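Local coordinates for protein bacterial leucyl aminopeptidase (PDB 6ESL) that probably removes amino-terminal residues, leucine among them, from peptides as a secreted two-zinc aminopeptidase of the M28 family, serving nutrient acquisition during infection of amoebas, at residues B[219-231]-B[279-291]. Residues are numbered along the deposited sequence; the frame is centred on the assembly and turned at random.
With ZN (zinc ion), chain F; ZN (zinc ion), chain E.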
ATOM      1  N   GLY B 219     -20.016  21.604 -11.733  1.00 27.12           N
ATOM      2  CA  GLY B 219     -19.166  20.823 -10.846  1.00 26.69           C
ATOM      3  C   GLY B 219     -19.826  19.710 -10.119  1.00 26.72           C
ATOM      4  O   GLY B 219     -19.637  19.544  -8.934  1.00 27.45           O
ATOM      5  N   ALA B 220     -20.650  18.945 -10.826  1.00 26.72           N
ATOM      6  CA  ALA B 220     -21.398  17.927 -10.162  1.00 25.79           C
ATOM      7  C   ALA B 220     -20.486  16.829  -9.581  1.00 24.34           C
ATOM      8  O   ALA B 220     -20.574  16.462  -8.413  1.00 23.72           O
ATOM      9  CB  ALA B 220     -22.449  17.379 -11.127  1.00 27.21           C
ATOM     10  N   GLY B 221     -19.752  16.201 -10.478  1.00 23.13           N
ATOM     11  CA  GLY B 221     -18.778  15.176 -10.117  1.00 23.62           C
ATOM     12  C   GLY B 221     -17.645  15.769  -9.318  1.00 21.89           C
ATOM     13  O   GLY B 221     -17.375  15.319  -8.178  1.00 22.64           O
ATOM     14  N   ASP B 222     -17.043  16.784  -9.901  1.00 22.41           N
ATOM     15  CA  ASP B 222     -15.960  17.438  -9.199  1.00 23.04           C
ATOM     16  C   ASP B 222     -16.258  18.808  -8.714  1.00 21.25           C
ATOM     17  O   ASP B 222     -16.188  19.762  -9.483  1.00 24.17           O
ATOM     18  CB  ASP B 222     -14.833  17.466 -10.251  1.00 22.28           C
ATOM     19  CG  ASP B 222     -13.506  17.936  -9.725  1.00 25.00           C
ATOM     20  OD1 ASP B 222     -13.273  17.947  -8.492  1.00 22.68           O
ATOM     21  OD2 ASP B 222     -12.680  18.301 -10.577  1.00 26.28           O
ATOM     22  N   ASP B 223     -16.412  18.986  -7.375  1.00 20.57           N
ATOM     23  CA  ASP B 223     -16.554  17.963  -6.335  1.00 20.63           C
ATOM     24  C   ASP B 223     -17.821  18.234  -5.547  1.00 22.29           C
ATOM     25  O   ASP B 223     -17.870  18.062  -4.325  1.00 22.12           O
ATOM     26  CB  ASP B 223     -15.361  17.937  -5.412  1.00 19.86           C
ATOM     27  CG  ASP B 223     -15.406  16.815  -4.437  1.00 19.73           C
ATOM     28  OD1 ASP B 223     -16.029  15.774  -4.691  1.00 19.47           O
ATOM     29  OD2 ASP B 223     -14.715  16.951  -3.383  1.00 20.98           O
ATOM     30  N   GLY B 224     -18.879  18.545  -6.298  1.00 23.12           N
ATOM     31  CA  GLY B 224     -20.213  18.553  -5.747  1.00 23.87           C
ATOM     32  C   GLY B 224     -20.552  17.226  -5.070  1.00 24.37           C
ATOM     33  O   GLY B 224     -21.090  17.189  -3.987  1.00 25.40           O
ATOM     34  N   SER B 225     -20.221  16.134  -5.779  1.00 23.42           N
ATOM     35  CA  SER B 225     -20.546  14.781  -5.322  1.00 24.10           C
ATOM     36  C   SER B 225     -19.886  14.516  -3.981  1.00 23.57           C
ATOM     37  O   SER B 225     -20.550  14.101  -3.034  1.00 25.48           O
ATOM     38  CB  SER B 225     -20.131  13.770  -6.382  1.00 23.49           C
ATOM     39  OG  SER B 225     -18.704  13.776  -6.614  1.00 21.47           O
ATOM     40  N   GLY B 226     -18.606  14.747  -3.858  1.00 23.36           N
ATOM     41  CA  GLY B 226     -17.964  14.493  -2.593  1.00 22.68           C
ATOM     42  C   GLY B 226     -18.482  15.393  -1.485  1.00 23.22           C
ATOM     43  O   GLY B 226     -18.702  14.946  -0.343  1.00 23.71           O
ATOM     44  N   SER B 227     -18.617  16.668  -1.823  1.00 23.58           N
ATOM     45  CA  SER B 227     -19.142  17.667  -0.845  1.00 24.53           C
ATOM     46  C   SER B 227     -20.518  17.220  -0.286  1.00 26.21           C
ATOM     47  O   SER B 227     -20.801  17.367   0.928  1.00 26.13           O
ATOM     48  CB  SER B 227     -19.263  18.984  -1.557  1.00 25.64           C
ATOM     49  OG  SER B 227     -18.037  19.576  -1.874  1.00 25.70           O
ATOM     50  N   SER B 228     -21.330  16.594  -1.154  1.00 26.63           N
ATOM     51  CA  SER B 228     -22.663  16.145  -0.758  1.00 28.18           C
ATOM     52  C   SER B 228     -22.684  14.854  -0.031  1.00 28.69           C
ATOM     53  O   SER B 228     -23.466  14.645   0.919  1.00 27.31           O
ATOM     54  CB  SER B 228     -23.615  16.029  -1.964  1.00 28.97           C
ATOM     55  OG  SER B 228     -23.678  17.251  -2.694  1.00 30.84           O
ATOM     56  N   SER B 229     -21.881  13.913  -0.527  1.00 26.55           N
ATOM     57  CA  SER B 229     -21.693  12.686   0.220  1.00 26.63           C
ATOM     58  C   SER B 229     -21.230  12.956   1.652  1.00 27.44           C
ATOM     59  O   SER B 229     -21.711  12.293   2.542  1.00 27.25           O
ATOM     60  CB  SER B 229     -20.667  11.743  -0.497  1.00 26.43           C
ATOM     61  OG  SER B 229     -21.090  11.239  -1.743  1.00 25.60           O
ATOM     62  N   ILE B 230     -20.246  13.857   1.871  1.00 26.60           N
ATOM     63  CA  ILE B 230     -19.795  14.064   3.262  1.00 27.27           C
ATOM     64  C   ILE B 230     -20.817  14.880   4.091  1.00 29.28           C
ATOM     65  O   ILE B 230     -20.871  14.733   5.313  1.00 30.26           O
ATOM     66  CB  ILE B 230     -18.368  14.638   3.423  1.00 26.75           C
ATOM     67  CG1 ILE B 230     -18.314  16.071   2.976  1.00 27.37           C
ATOM     68  CG2 ILE B 230     -17.337  13.740   2.682  1.00 25.51           C
ATOM     69  CD1 ILE B 230     -17.059  16.746   3.473  1.00 27.72           C
ATOM     70  N   MET B 231     -21.632  15.709   3.433  1.00 29.36           N
ATOM     71  CA  MET B 231     -22.701  16.446   4.149  1.00 32.63           C
ATOM     72  C   MET B 231     -23.701  15.472   4.751  1.00 33.66           C
ATOM     73  O   MET B 231     -24.157  15.680   5.866  1.00 35.35           O
ATOM     74  CB  MET B 231     -23.399  17.470   3.258  1.00 32.89           C
ATOM     75  CG  MET B 231     -24.508  18.334   3.998  1.00 35.77           C
ATOM     76  SD  MET B 231     -23.731  19.359   5.281  1.00 38.15           S
ATOM     77  CE  MET B 231     -23.044  20.624   4.224  1.00 36.28           C
ATOM     78  N   ALA B 279      -6.043  10.853  11.673  1.00 37.34           N
ATOM     79  CA  ALA B 279      -6.278  10.321  10.325  1.00 35.32           C
ATOM     80  C   ALA B 279      -7.246  11.206   9.518  1.00 33.98           C
ATOM     81  O   ALA B 279      -8.238  11.754  10.067  1.00 33.62           O
ATOM     82  CB  ALA B 279      -6.792   8.895  10.395  1.00 36.59           C
ATOM     83  N   VAL B 280      -6.966  11.265   8.208  1.00 29.16           N
ATOM     84  CA  VAL B 280      -7.711  12.095   7.268  1.00 28.94           C
ATOM     85  C   VAL B 280      -8.204  11.248   6.069  1.00 28.46           C
ATOM     86  O   VAL B 280      -7.435  10.419   5.527  1.00 27.91           O
ATOM     87  CB  VAL B 280      -6.785  13.212   6.760  1.00 29.23           C
ATOM     88  CG1 VAL B 280      -7.516  14.113   5.839  1.00 29.53           C
ATOM     89  CG2 VAL B 280      -6.268  13.993   7.949  1.00 30.42           C
ATOM     90  N   VAL B 281      -9.448  11.457   5.628  1.00 26.60           N
ATOM     91  CA  VAL B 281      -9.879  10.939   4.354  1.00 25.45           C
ATOM     92  C   VAL B 281     -10.353  12.118   3.493  1.00 25.94           C
ATOM     93  O   VAL B 281     -10.890  13.151   4.031  1.00 28.20           O
ATOM     94  CB  VAL B 281     -10.963   9.829   4.500  1.00 25.45           C
ATOM     95  CG1 VAL B 281     -12.191  10.330   5.213  1.00 25.78           C
ATOM     96  CG2 VAL B 281     -11.358   9.173   3.185  1.00 24.72           C
ATOM     97  N   GLN B 282     -10.148  11.985   2.197  1.00 23.39           N
ATOM     98  CA  GLN B 282     -10.594  12.945   1.219  1.00 23.33           C
ATOM     99  C   GLN B 282     -11.600  12.306   0.261  1.00 23.00           C
ATOM    100  O   GLN B 282     -11.339  11.238  -0.343  1.00 21.36           O
ATOM    101  CB  GLN B 282      -9.390  13.493   0.463  1.00 22.49           C
ATOM    102  CG  GLN B 282      -9.645  14.382  -0.757  1.00 21.62           C
ATOM    103  CD  GLN B 282     -10.221  15.730  -0.403  1.00 22.61           C
ATOM    104  OE1 GLN B 282     -10.430  16.048   0.780  1.00 24.46           O
ATOM    105  NE2 GLN B 282     -10.390  16.581  -1.432  1.00 20.93           N
ATOM    106  N   PHE B 283     -12.710  13.008   0.083  1.00 21.74           N
ATOM    107  CA  PHE B 283     -13.742  12.652  -0.932  1.00 21.70           C
ATOM    108  C   PHE B 283     -13.763  13.656  -2.062  1.00 22.13           C
ATOM    109  O   PHE B 283     -14.279  14.822  -1.890  1.00 23.53           O
ATOM    110  CB  PHE B 283     -15.096  12.489  -0.267  1.00 22.34           C
ATOM    111  CG  PHE B 283     -15.162  11.338   0.667  1.00 23.99           C
ATOM    112  CD1 PHE B 283     -15.493  10.050   0.200  1.00 24.70           C
ATOM    113  CD2 PHE B 283     -14.872  11.482   1.979  1.00 24.29           C
ATOM    114  CE1 PHE B 283     -15.505   8.954   1.061  1.00 24.84           C
ATOM    115  CE2 PHE B 283     -14.938  10.426   2.841  1.00 25.20           C
ATOM    116  CZ  PHE B 283     -15.186   9.140   2.348  1.00 24.94           C
ATOM    117  N   ASP B 284     -13.111  13.245  -3.142  1.00 20.21           N
ATOM    118  CA  ASP B 284     -13.054  14.003  -4.362  1.00 20.99           C
ATOM    119  C   ASP B 284     -13.546  13.094  -5.476  1.00 21.38           C
ATOM    120  O   ASP B 284     -12.841  12.200  -5.945  1.00 19.82           O
ATOM    121  CB  ASP B 284     -11.622  14.452  -4.652  1.00 20.90           C
ATOM    122  CG  ASP B 284     -11.513  15.264  -5.927  1.00 22.64           C
ATOM    123  OD1 ASP B 284     -12.551  15.479  -6.587  1.00 23.68           O
ATOM    124  OD2 ASP B 284     -10.388  15.685  -6.271  1.00 21.46           O
ATOM    125  N   MET B 285     -14.777  13.349  -5.884  1.00 19.51           N
ATOM    126  CA  MET B 285     -15.449  12.672  -6.980  1.00 20.78           C
ATOM    127  C   MET B 285     -15.953  11.314  -6.467  1.00 22.50           C
ATOM    128  O   MET B 285     -15.211  10.313  -6.275  1.00 20.22           O
ATOM    129  CB  MET B 285     -14.677  12.590  -8.294  1.00 21.32           C
ATOM    130  CG  MET B 285     -14.116  13.914  -8.721  1.00 21.21           C
ATOM    131  SD  MET B 285     -13.244  13.940 -10.265  1.00 24.19           S
ATOM    132  CE  MET B 285     -11.997  12.677 -10.048  1.00 24.32           C
ATOM    133  N   THR B 286     -17.254  11.301  -6.222  1.00 21.67           N
ATOM    134  CA  THR B 286     -17.940  10.142  -5.617  1.00 23.13           C
ATOM    135  C   THR B 286     -19.145   9.635  -6.418  1.00 22.15           C
ATOM    136  O   THR B 286     -19.880   8.734  -5.969  1.00 21.34           O
ATOM    137  CB  THR B 286     -18.454  10.508  -4.209  1.00 25.21           C
ATOM    138  OG1 THR B 286     -19.468  11.491  -4.285  1.00 26.09           O
ATOM    139  CG2 THR B 286     -17.325  10.903  -3.270  1.00 24.57           C
ATOM    140  N   GLY B 287     -19.346  10.177  -7.614  1.00 22.68           N
ATOM    141  CA  GLY B 287     -20.562   9.860  -8.357  1.00 24.81           C
ATOM    142  C   GLY B 287     -20.526   9.270  -9.743  1.00 25.78           C
ATOM    143  O   GLY B 287     -21.526   8.766 -10.204  1.00 26.63           O
ATOM    144  N   TYR B 288     -19.409   9.374 -10.440  1.00 25.75           N
ATOM    145  CA  TYR B 288     -19.352   8.881 -11.803  1.00 25.85           C
ATOM    146  C   TYR B 288     -18.861   7.521 -11.828  1.00 27.21           C
ATOM    147  O   TYR B 288     -17.813   7.183 -11.186  1.00 26.99           O
ATOM    148  CB  TYR B 288     -18.472   9.814 -12.669  1.00 26.93           C
ATOM    149  CG  TYR B 288     -18.302   9.301 -14.116  1.00 28.07           C
ATOM    150  CD1 TYR B 288     -19.234   9.639 -15.139  1.00 31.06           C
ATOM    151  CD2 TYR B 288     -17.197   8.531 -14.455  1.00 28.86           C
ATOM    152  CE1 TYR B 288     -19.034   9.176 -16.451  1.00 32.38           C
ATOM    153  CE2 TYR B 288     -17.014   8.078 -15.743  1.00 31.51           C
ATOM    154  CZ  TYR B 288     -17.960   8.413 -16.714  1.00 32.76           C
ATOM    155  OH  TYR B 288     -17.752   7.893 -17.954  1.00 40.30           O
ATOM    156  N   ARG B 289     -19.580   6.644 -12.561  1.00 27.40           N
ATOM    157  CA  ARG B 289     -19.178   5.283 -12.761  1.00 28.13           C
ATOM    158  C   ARG B 289     -18.792   5.105 -14.193  1.00 30.01           C
ATOM    159  O   ARG B 289     -19.471   5.575 -15.101  1.00 30.49           O
ATOM    160  CB  ARG B 289     -20.316   4.286 -12.409  1.00 27.40           C
ATOM    161  CG  ARG B 289     -20.441   3.975 -10.922  1.00 26.13           C
ATOM    162  CD  ARG B 289     -21.544   2.954 -10.701  1.00 27.14           C
ATOM    163  NE  ARG B 289     -21.677   2.661  -9.286  1.00 27.46           N
ATOM    164  CZ  ARG B 289     -22.589   1.845  -8.792  1.00 28.98           C
ATOM    165  NH1 ARG B 289     -23.419   1.219  -9.635  1.00 30.27           N
ATOM    166  NH2 ARG B 289     -22.619   1.615  -7.486  1.00 29.23           N
ATOM    167  N   ASN B 290     -17.657   4.465 -14.408  1.00 31.46           N
ATOM    168  CA  ASN B 290     -17.293   4.220 -15.769  1.00 33.00           C
ATOM    169  C   ASN B 290     -18.294   3.315 -16.500  1.00 35.52           C
ATOM    170  O   ASN B 290     -18.473   3.365 -17.718  1.00 35.73           O
ATOM    171  CB  ASN B 290     -15.940   3.535 -15.713  1.00 37.57           C
ATOM    172  CG  ASN B 290     -15.229   3.733 -16.951  1.00 39.65           C
ATOM    173  OD1 ASN B 290     -14.965   4.932 -17.299  1.00 51.18           O
ATOM    174  ND2 ASN B 290     -14.978   2.642 -17.662  1.00 42.86           N
ATOM    175  N   ASP B 291     -18.810   2.356 -15.741  1.00 35.15           N
ATOM    176  CA  ASP B 291     -19.823   1.380 -16.207  1.00 35.68           C
ATOM    177  C   ASP B 291     -20.859   1.401 -15.083  1.00 33.89           C
ATOM    178  O   ASP B 291     -20.546   1.037 -13.957  1.00 32.42           O
ATOM    179  CB  ASP B 291     -19.096   0.074 -16.371  1.00 36.34           C
ATOM    180  CG  ASP B 291     -20.001  -1.103 -16.675  1.00 43.39           C
ATOM    181  OD1 ASP B 291     -21.249  -0.973 -16.763  1.00 40.92           O
ATOM    182  OD2 ASP B 291     -19.394  -2.191 -16.824  1.00 47.43           O
TER
HETATM  183 ZN    ZN F 402     -11.714  17.565  -7.365  1.00 23.88          ZN
HETATM  184 ZN    ZN E 401     -10.573  18.891  -9.399  1.00 74.30          ZN
HETATM  185  O   HOH W   1     -10.976  16.043  -8.754  1.00 17.30           O
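The N-terminal turns of helix 220-239 pack against the loop that leaves strand 277-282, with the CA atoms of Gly-226 and Phe-283 4.9 Å apart, at the two-zinc active site of the M28 peptidase fold. A cis peptide bond precedes Asp-223, next to the bridging aspartate. Asp-222 spans the metals, its OD1 2.0 Å from one zinc and its OD2 bound to the other; Asp-284 holds the first zinc with both carboxylate oxygens, where His-209 and a water are further ligands, and Glu-257 binds the second. Next to the metal ligand, Asp-223 reaches the loop backbone, its CG anti to the backbone N (chi1 -174°). Its OD1 takes the N-H of Met-285 at 3.0 Å, from above the carboxylate plane, and its OD2 lies 2.6 Å from Phe-283 O. The bond to Met-285 N is consistent with a second-shell role in positioning Asp-284, whose OD2 also bonds Ser-334. Gly-226, without a side chain, allows its CA to sit 3.8 Å from Phe-283 O. Farther along the helix, CG2 of Ile-230 lies against the Phe-283 ring, 3.4 Å from CD2. Thr-286 gives its hydroxyl proton to Ser-229 OG, which is also hydrogen-bonded to Met-376 O, of helix 373-391. Ser-225 OG accepts a nearly straight hydrogen bond (170°) from Thr-286 N and itself donates to Gly-221 O at 2.6 Å, along one of that oxygen's lone pairs, within the carbonyl plane.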